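Local coordinates for protein Cd1 (Flavonifractor plautii, PDB 7D39) that probably acts as an FMN-dependent ene-reductase that starts the breakdown of flavones and flavonols in a gut bacterium, at residues L4-G9 with I83-P88; I139-V144 with W166-N171. One frame throughout, in Å; residues are numbered along the deposited sequence.

Contact 1: L4-G9 with I83-P88; sequences LGISGG and IVFSTP. With FMN (flavin mononucleotide), chain B.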
loop_
_atom_site.group_PDB
_atom_site.type_symbol
_atom_site.label_atom_id
_atom_site.label_comp_id
_atom_site.label_asym_id
_atom_site.label_seq_id
_atom_site.Cartn_x
_atom_site.Cartn_y
_atom_site.Cartn_z
ATOM N N LEU A 4 5.632 -12.332 -8.560
ATOM C CA LEU A 4 6.794 -11.703 -7.981
ATOM C C LEU A 4 6.765 -11.699 -6.465
ATOM O O LEU A 4 5.841 -11.255 -5.867
ATOM C CB LEU A 4 6.964 -10.287 -8.512
ATOM C CG LEU A 4 8.113 -9.418 -8.017
ATOM C CD1 LEU A 4 9.450 -9.895 -8.503
ATOM C CD2 LEU A 4 7.915 -7.973 -8.391
ATOM N N GLY A 5 7.817 -12.217 -5.876
ATOM C CA GLY A 5 8.092 -12.077 -4.476
ATOM C C GLY A 5 9.126 -11.045 -4.107
ATOM O O GLY A 5 10.197 -11.002 -4.638
ATOM N N ILE A 6 8.767 -10.224 -3.162
ATOM C CA ILE A 6 9.602 -9.173 -2.648
ATOM C C ILE A 6 9.800 -9.322 -1.148
ATOM O O ILE A 6 8.871 -9.523 -0.434
ATOM C CB ILE A 6 9.023 -7.774 -2.942
ATOM C CG1 ILE A 6 8.728 -7.596 -4.423
ATOM C CG2 ILE A 6 9.913 -6.702 -2.360
ATOM C CD1 ILE A 6 7.926 -6.375 -4.756
ATOM N N SER A 7 11.027 -9.204 -0.696
ATOM C CA SER A 7 11.315 -9.254 0.729
ATOM C C SER A 7 12.047 -7.993 1.157
ATOM O O SER A 7 13.027 -7.591 0.526
ATOM C CB SER A 7 12.138 -10.484 1.089
ATOM O OG SER A 7 12.714 -10.305 2.360
ATOM N N GLY A 8 11.568 -7.376 2.229
ATOM C CA GLY A 8 12.213 -6.216 2.807
ATOM C C GLY A 8 13.065 -6.489 4.030
ATOM O O GLY A 8 13.463 -5.534 4.709
ATOM N N GLY A 9 13.344 -7.757 4.350
ATOM C CA GLY A 9 14.172 -8.106 5.483
ATOM C C GLY A 9 15.646 -8.131 5.120
ATOM O O GLY A 9 16.057 -7.724 4.032
ATOM N N ILE A 83 1.668 -10.427 -6.752
ATOM C CA ILE A 83 2.823 -10.027 -5.954
ATOM C C ILE A 83 2.630 -10.482 -4.517
ATOM O O ILE A 83 1.550 -10.317 -3.939
ATOM C CB ILE A 83 3.051 -8.504 -5.974
ATOM C CG1 ILE A 83 3.227 -7.983 -7.386
ATOM C CG2 ILE A 83 4.233 -8.121 -5.121
ATOM C CD1 ILE A 83 3.417 -6.495 -7.420
ATOM N N VAL A 84 3.707 -11.001 -3.934
ATOM C CA VAL A 84 3.784 -11.362 -2.525
ATOM C C VAL A 84 4.916 -10.545 -1.921
ATOM O O VAL A 84 6.061 -10.617 -2.382
ATOM C CB VAL A 84 4.021 -12.873 -2.334
ATOM C CG1 VAL A 84 3.914 -13.257 -0.882
ATOM C CG2 VAL A 84 3.012 -13.631 -3.114
ATOM N N PHE A 85 4.610 -9.753 -0.924
ATOM C CA PHE A 85 5.506 -8.825 -0.318
ATOM C C PHE A 85 5.645 -9.139 1.156
ATOM O O PHE A 85 4.704 -9.022 1.892
ATOM C CB PHE A 85 4.938 -7.428 -0.503
ATOM C CG PHE A 85 5.937 -6.334 -0.423
ATOM C CD1 PHE A 85 5.867 -5.274 -1.276
ATOM C CD2 PHE A 85 6.927 -6.360 0.505
ATOM C CE1 PHE A 85 6.772 -4.272 -1.206
ATOM C CE2 PHE A 85 7.826 -5.354 0.586
ATOM C CZ PHE A 85 7.756 -4.314 -0.263
ATOM N N SER A 86 6.824 -9.534 1.571
ATOM C CA SER A 86 7.122 -9.782 2.959
ATOM C C SER A 86 7.945 -8.684 3.613
ATOM O O SER A 86 8.989 -8.391 3.172
ATOM C CB SER A 86 7.793 -11.128 3.115
ATOM O OG SER A 86 7.834 -11.565 4.419
ATOM N N THR A 87 7.451 -8.085 4.671
ATOM C CA THR A 87 8.138 -6.962 5.288
ATOM C C THR A 87 8.379 -7.223 6.763
ATOM O O THR A 87 7.508 -7.756 7.455
ATOM C CB THR A 87 7.337 -5.658 5.143
ATOM O OG1 THR A 87 8.066 -4.579 5.747
ATOM C CG2 THR A 87 6.000 -5.785 5.833
ATOM N N PRO A 88 9.563 -6.888 7.264
ATOM C CA PRO A 88 9.756 -6.809 8.716
ATOM C C PRO A 88 8.786 -5.808 9.323
ATOM O O PRO A 88 8.279 -4.912 8.651
ATOM C CB PRO A 88 11.199 -6.320 8.868
ATOM C CG PRO A 88 11.815 -6.427 7.527
ATOM C CD PRO A 88 10.744 -6.453 6.505
HETATM N N1 FMN B . 9.396 -6.536 15.869
HETATM C C2 FMN B . 8.150 -6.449 16.312
HETATM O O2 FMN B . 7.632 -7.565 16.414
HETATM N N3 FMN B . 7.568 -5.258 16.619
HETATM C C4 FMN B . 8.276 -4.120 16.432
HETATM O O4 FMN B . 7.891 -2.988 16.662
HETATM C C4A FMN B . 9.662 -4.206 15.946
HETATM N N5 FMN B . 10.415 -3.151 15.753
HETATM C C5A FMN B . 11.657 -3.200 15.275
HETATM C C6 FMN B . 12.426 -2.068 15.071
HETATM C C7 FMN B . 13.721 -2.147 14.576
HETATM C C7M FMN B . 14.550 -0.906 14.372
HETATM C C8 FMN B . 14.302 -3.481 14.284
HETATM C C8M FMN B . 15.711 -3.585 13.770
HETATM C C9 FMN B . 13.528 -4.608 14.503
HETATM C C9A FMN B . 12.234 -4.513 14.974
HETATM N N10 FMN B . 11.469 -5.661 15.212
HETATM C C10 FMN B . 10.181 -5.509 15.665
HETATM C "C1'" FMN B . 12.040 -6.959 14.874
HETATM C "C2'" FMN B . 11.951 -7.225 13.365
HETATM O "O2'" FMN B . 10.619 -7.307 12.895
HETATM C "C3'" FMN B . 12.779 -8.488 12.984
HETATM O "O3'" FMN B . 14.140 -8.304 13.261
HETATM C "C4'" FMN B . 12.552 -8.926 11.517
HETATM O "O4'" FMN B . 11.285 -9.529 11.324
HETATM C "C5'" FMN B . 13.679 -9.836 11.057
HETATM O "O5'" FMN B . 13.517 -10.279 9.753
HETATM P P FMN B . 14.537 -10.724 8.731
HETATM O O1P FMN B . 13.893 -10.923 7.519
HETATM O O2P FMN B . 15.466 -9.676 8.617
HETATM O O3P FMN B . 14.977 -11.964 9.288
#

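Contact 2: I139-V144 with W166-N171; sequences ISFMSV and WKVIDN. With FMN (flavin mononucleotide), chain B.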
loop_
_atom_site.group_PDB
_atom_site.type_symbol
_atom_site.label_atom_id
_atom_site.label_comp_id
_atom_site.label_asym_id
_atom_site.label_seq_id
_atom_site.Cartn_x
_atom_site.Cartn_y
_atom_site.Cartn_z
ATOM N N ILE A 139 -2.238 -8.732 -5.000
ATOM C CA ILE A 139 -1.084 -8.591 -4.121
ATOM C C ILE A 139 -1.446 -9.154 -2.754
ATOM O O ILE A 139 -2.583 -9.025 -2.293
ATOM C CB ILE A 139 -0.622 -7.118 -4.010
ATOM C CG1 ILE A 139 0.660 -7.005 -3.172
ATOM C CG2 ILE A 139 -1.750 -6.240 -3.430
ATOM C CD1 ILE A 139 1.518 -5.778 -3.497
ATOM N N SER A 140 -0.471 -9.787 -2.113
ATOM C CA SER A 140 -0.606 -10.262 -0.748
ATOM C C SER A 140 0.604 -9.818 0.056
ATOM O O SER A 140 1.705 -9.645 -0.483
ATOM C CB SER A 140 -0.753 -11.780 -0.697
ATOM O OG SER A 140 -2.060 -12.162 -1.121
ATOM N N PHE A 141 0.388 -9.637 1.354
ATOM C CA PHE A 141 1.407 -9.128 2.252
ATOM C C PHE A 141 1.592 -10.071 3.426
ATOM O O PHE A 141 0.644 -10.704 3.893
ATOM C CB PHE A 141 1.029 -7.748 2.785
ATOM C CG PHE A 141 0.867 -6.709 1.711
ATOM C CD1 PHE A 141 1.976 -6.118 1.139
ATOM C CD2 PHE A 141 -0.388 -6.315 1.295
ATOM C CE1 PHE A 141 1.833 -5.152 0.164
ATOM C CE2 PHE A 141 -0.539 -5.326 0.323
ATOM C CZ PHE A 141 0.569 -4.764 -0.244
HETATM N N MSE A 142 2.818 -10.134 3.909
HETATM C CA MSE A 142 3.107 -10.810 5.159
HETATM C C MSE A 142 3.967 -9.853 5.956
HETATM O O MSE A 142 4.929 -9.323 5.425
HETATM C CB MSE A 142 3.824 -12.132 4.916
HETATM C CG MSE A 142 3.068 -13.093 4.015
HETATM SE SE MSE A 142 3.999 -14.831 3.843
HETATM C CE MSE A 142 5.370 -14.288 2.564
ATOM N N SER A 143 3.600 -9.595 7.206
ATOM C CA SER A 143 4.398 -8.778 8.105
ATOM C C SER A 143 4.949 -9.686 9.188
ATOM O O SER A 143 4.187 -10.410 9.833
ATOM C CB SER A 143 3.568 -7.653 8.730
ATOM O OG SER A 143 3.000 -6.825 7.739
ATOM N N VAL A 144 6.268 -9.665 9.365
ATOM C CA VAL A 144 6.968 -10.580 10.262
ATOM C C VAL A 144 7.700 -9.762 11.311
ATOM O O VAL A 144 8.580 -8.962 10.977
ATOM C CB VAL A 144 7.953 -11.484 9.505
ATOM C CG1 VAL A 144 8.552 -12.512 10.453
ATOM C CG2 VAL A 144 7.257 -12.159 8.311
ATOM N N TRP A 166 -4.859 -2.119 -6.245
ATOM C CA TRP A 166 -4.619 -3.541 -6.433
ATOM C C TRP A 166 -5.457 -4.352 -5.455
ATOM O O TRP A 166 -5.721 -3.929 -4.326
ATOM C CB TRP A 166 -3.138 -3.855 -6.235
ATOM C CG TRP A 166 -2.282 -3.335 -7.318
ATOM C CD1 TRP A 166 -2.686 -2.920 -8.542
ATOM C CD2 TRP A 166 -0.866 -3.171 -7.282
ATOM N NE1 TRP A 166 -1.616 -2.522 -9.281
ATOM C CE2 TRP A 166 -0.480 -2.657 -8.528
ATOM C CE3 TRP A 166 0.116 -3.421 -6.322
ATOM C CZ2 TRP A 166 0.845 -2.376 -8.841
ATOM C CZ3 TRP A 166 1.432 -3.144 -6.634
ATOM C CH2 TRP A 166 1.786 -2.625 -7.887
ATOM N N LYS A 167 -5.869 -5.540 -5.885
ATOM C CA LYS A 167 -6.756 -6.357 -5.065
ATOM C C LYS A 167 -5.931 -7.178 -4.075
ATOM O O LYS A 167 -5.145 -8.043 -4.471
ATOM C CB LYS A 167 -7.622 -7.250 -5.947
ATOM C CG LYS A 167 -8.454 -8.255 -5.160
ATOM C CD LYS A 167 -9.271 -9.136 -6.084
ATOM C CE LYS A 167 -10.503 -8.416 -6.625
ATOM N NZ LYS A 167 -10.710 -8.685 -8.083
ATOM N N VAL A 168 -6.112 -6.906 -2.785
ATOM C CA VAL A 168 -5.403 -7.628 -1.734
ATOM C C VAL A 168 -6.000 -9.019 -1.573
ATOM O O VAL A 168 -7.215 -9.177 -1.444
ATOM C CB VAL A 168 -5.467 -6.840 -0.415
ATOM C CG1 VAL A 168 -4.729 -7.570 0.716
ATOM C CG2 VAL A 168 -4.877 -5.462 -0.594
ATOM N N ILE A 169 -5.147 -10.042 -1.547
ATOM C CA ILE A 169 -5.674 -11.384 -1.334
ATOM C C ILE A 169 -5.462 -11.818 0.114
ATOM O O ILE A 169 -6.421 -12.183 0.810
ATOM C CB ILE A 169 -5.070 -12.383 -2.333
ATOM C CG1 ILE A 169 -5.257 -11.869 -3.764
ATOM C CG2 ILE A 169 -5.695 -13.771 -2.155
ATOM C CD1 ILE A 169 -6.716 -11.773 -4.220
ATOM N N ASP A 170 -4.221 -11.767 0.580
ATOM C CA ASP A 170 -3.911 -11.997 1.981
ATOM C C ASP A 170 -3.148 -10.806 2.548
ATOM O O ASP A 170 -2.492 -10.070 1.814
ATOM C CB ASP A 170 -3.100 -13.288 2.166
ATOM C CG ASP A 170 -3.991 -14.522 2.168
ATOM O OD1 ASP A 170 -4.800 -14.642 3.112
ATOM O OD2 ASP A 170 -3.889 -15.342 1.225
ATOM N N ASN A 171 -3.252 -10.615 3.876
ATOM C CA ASN A 171 -2.574 -9.521 4.565
ATOM C C ASN A 171 -2.305 -10.001 5.998
ATOM O O ASN A 171 -2.995 -9.666 6.958
ATOM C CB ASN A 171 -3.401 -8.236 4.527
ATOM C CG ASN A 171 -2.645 -7.071 5.046
ATOM O OD1 ASN A 171 -1.542 -7.230 5.554
ATOM N ND2 ASN A 171 -3.220 -5.881 4.933
HETATM N N1 FMN B . 9.396 -6.536 15.869
HETATM C C2 FMN B . 8.150 -6.449 16.312
HETATM O O2 FMN B . 7.632 -7.565 16.414
HETATM N N3 FMN B . 7.568 -5.258 16.619
HETATM C C4 FMN B . 8.276 -4.120 16.432
HETATM O O4 FMN B . 7.891 -2.988 16.662
HETATM C C4A FMN B . 9.662 -4.206 15.946
HETATM N N5 FMN B . 10.415 -3.151 15.753
HETATM C C5A FMN B . 11.657 -3.200 15.275
HETATM C C6 FMN B . 12.426 -2.068 15.071
HETATM C C7 FMN B . 13.721 -2.147 14.576
HETATM C C7M FMN B . 14.550 -0.906 14.372
HETATM C C8 FMN B . 14.302 -3.481 14.284
HETATM C C8M FMN B . 15.711 -3.585 13.770
HETATM C C9 FMN B . 13.528 -4.608 14.503
HETATM C C9A FMN B . 12.234 -4.513 14.974
HETATM N N10 FMN B . 11.469 -5.661 15.212
HETATM C C10 FMN B . 10.181 -5.509 15.665
HETATM C "C1'" FMN B . 12.040 -6.959 14.874
HETATM C "C2'" FMN B . 11.951 -7.225 13.365
HETATM O "O2'" FMN B . 10.619 -7.307 12.895
HETATM C "C3'" FMN B . 12.779 -8.488 12.984
HETATM O "O3'" FMN B . 14.140 -8.304 13.261
HETATM C "C4'" FMN B . 12.552 -8.926 11.517
HETATM O "O4'" FMN B . 11.285 -9.529 11.324
HETATM C "C5'" FMN B . 13.679 -9.836 11.057
HETATM O "O5'" FMN B . 13.517 -10.279 9.753
HETATM P P FMN B . 14.537 -10.724 8.731
HETATM O O1P FMN B . 13.893 -10.923 7.519
HETATM O O2P FMN B . 15.466 -9.676 8.617
HETATM O O3P FMN B . 14.977 -11.964 9.288
HETATM O O HOH W 1 -2.353 -14.795 -1.064
HETATM O O HOH W 2 1.024 -8.074 6.325
#

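Contact 1: L4-G9 with I83-P88
I6 lays its CG2 methyl over one face of the F85 ring, 3.9 Å from the ring centroid and 15° off the normal, a CH-pi contact displaced a little toward the rim. The other branch of I6 reaches back toward I83: with CG1 anti to the carbonyl carbon (chi1 -54°), CD1 comes to rest 4.1 Å from CG2 of I83. A beta-branched residue suits the place, since its two arms serve two neighbours on the adjacent strand. If F85 were an alanine, the CG2 methyl of I6 would probably lose the flat surface it rests on, and a gap would be likely to open beside F98, whose ring meets F85 edge-to-face.

Under these side chains the two strands run parallel in unbroken register. V84 N donates to L4 O, I6 N to V84 O, S86 N to I6 O and G8 N to S86 O, all nearly straight; the I6 N to V84 O bond measures 2.8 Å. Where strand 4-7 ends, S7 OG accepts from G9 N at 3.3 Å, an ST turn, and is also hydrogen-bonded to D16. P88 closes this end, its CG 3.5 Å from G9 CA. The G9 CA in turn lies 3.5 Å from FMN O1P; a CB there would run into the phosphate, which is why glycine fits. A turn after the first strand that receives the FMN phosphate is a hallmark of flavodoxin-like folds.

Outside the pair, S86 OG is hydrogen-bonded to N15, and helix 14-28 packs on the sheet face bearing V84 and S86, with A22 and C19 meeting those two side chains. Strand 32-37 flanks 4-9 and strand 138-144 flanks 83-88.

Contact 2: I139-V144 with W166-N171
I139 and F141 face V168 and N171 on the two strands of a beta-alpha-beta unit, 138-144 and 167-174, joined through helix 153-162, and a beta bulge interrupts their parallel pairing. I139 bridges V168 and F141 bridges N171, leaving S140 to span both I169 and D170. I139 N to K167 O and I169 N to I139 O are the regular bonds before the bulge.

Serine suits the bulge because its hydroxyl takes up a backbone donor: S140 OG, anti to its own carbonyl carbon (chi1 -75°), accepts from D170 N at 2.8 Å. The same OG donates to a water 2.6 Å away, and that water in turn donates a hydrogen bond to D170 OD2; that carboxylate oxygen is also hydrogen-bonded to N196. F141 N then restores the pairing with D170 O at 2.9 Å, although the donor sits 43° out of the carbonyl plane.

The face of I139, F141 and V168 is mostly apolar, with the amide of N171 beside F141. CD1 of I139 meets the edge of the W166 indole, 3.9 Å from CE3, while its CG2 lies against W166 CB, and V168 CG2 approaches the edge of the F141 ring. Further along, a second water accepts from S143 OG and donates to N171 OD1 at 2.8 Å, linking the two strands beyond the bulge; T153 also bonds this serine. At the strand's end V144 O accepts a 2.8 Å hydrogen bond from FMN O4', placing the ribityl chain.

A157 and A161 of helix 153-162 pack on the face of I139, F141, V168 and N171. Helix 184-202 lies against S140, M142 and I169, and strand 82-88 runs beside 139-144.

Both contacts are buried and belong to one five-stranded parallel sheet, in which strands 82-88 and 138-144 are neighbours. Probable hydrogen bonds from S140 N to I83 O and from T87 N to M142 O join them, and F85 packs on F141. Contact 1 pairs two inner strands, with regular register and chiefly apolar side chains between them. Contact 2 reaches the outermost strand, 167-174, where a bulge, two bridging waters and partly exposed residues such as K167 and N171 bring in more polar chemistry. Each also touches FMN at its C-terminal end: 4-9 with 83-88 near the phosphate and ribityl chain, 139-144 through a ribityl hydroxyl.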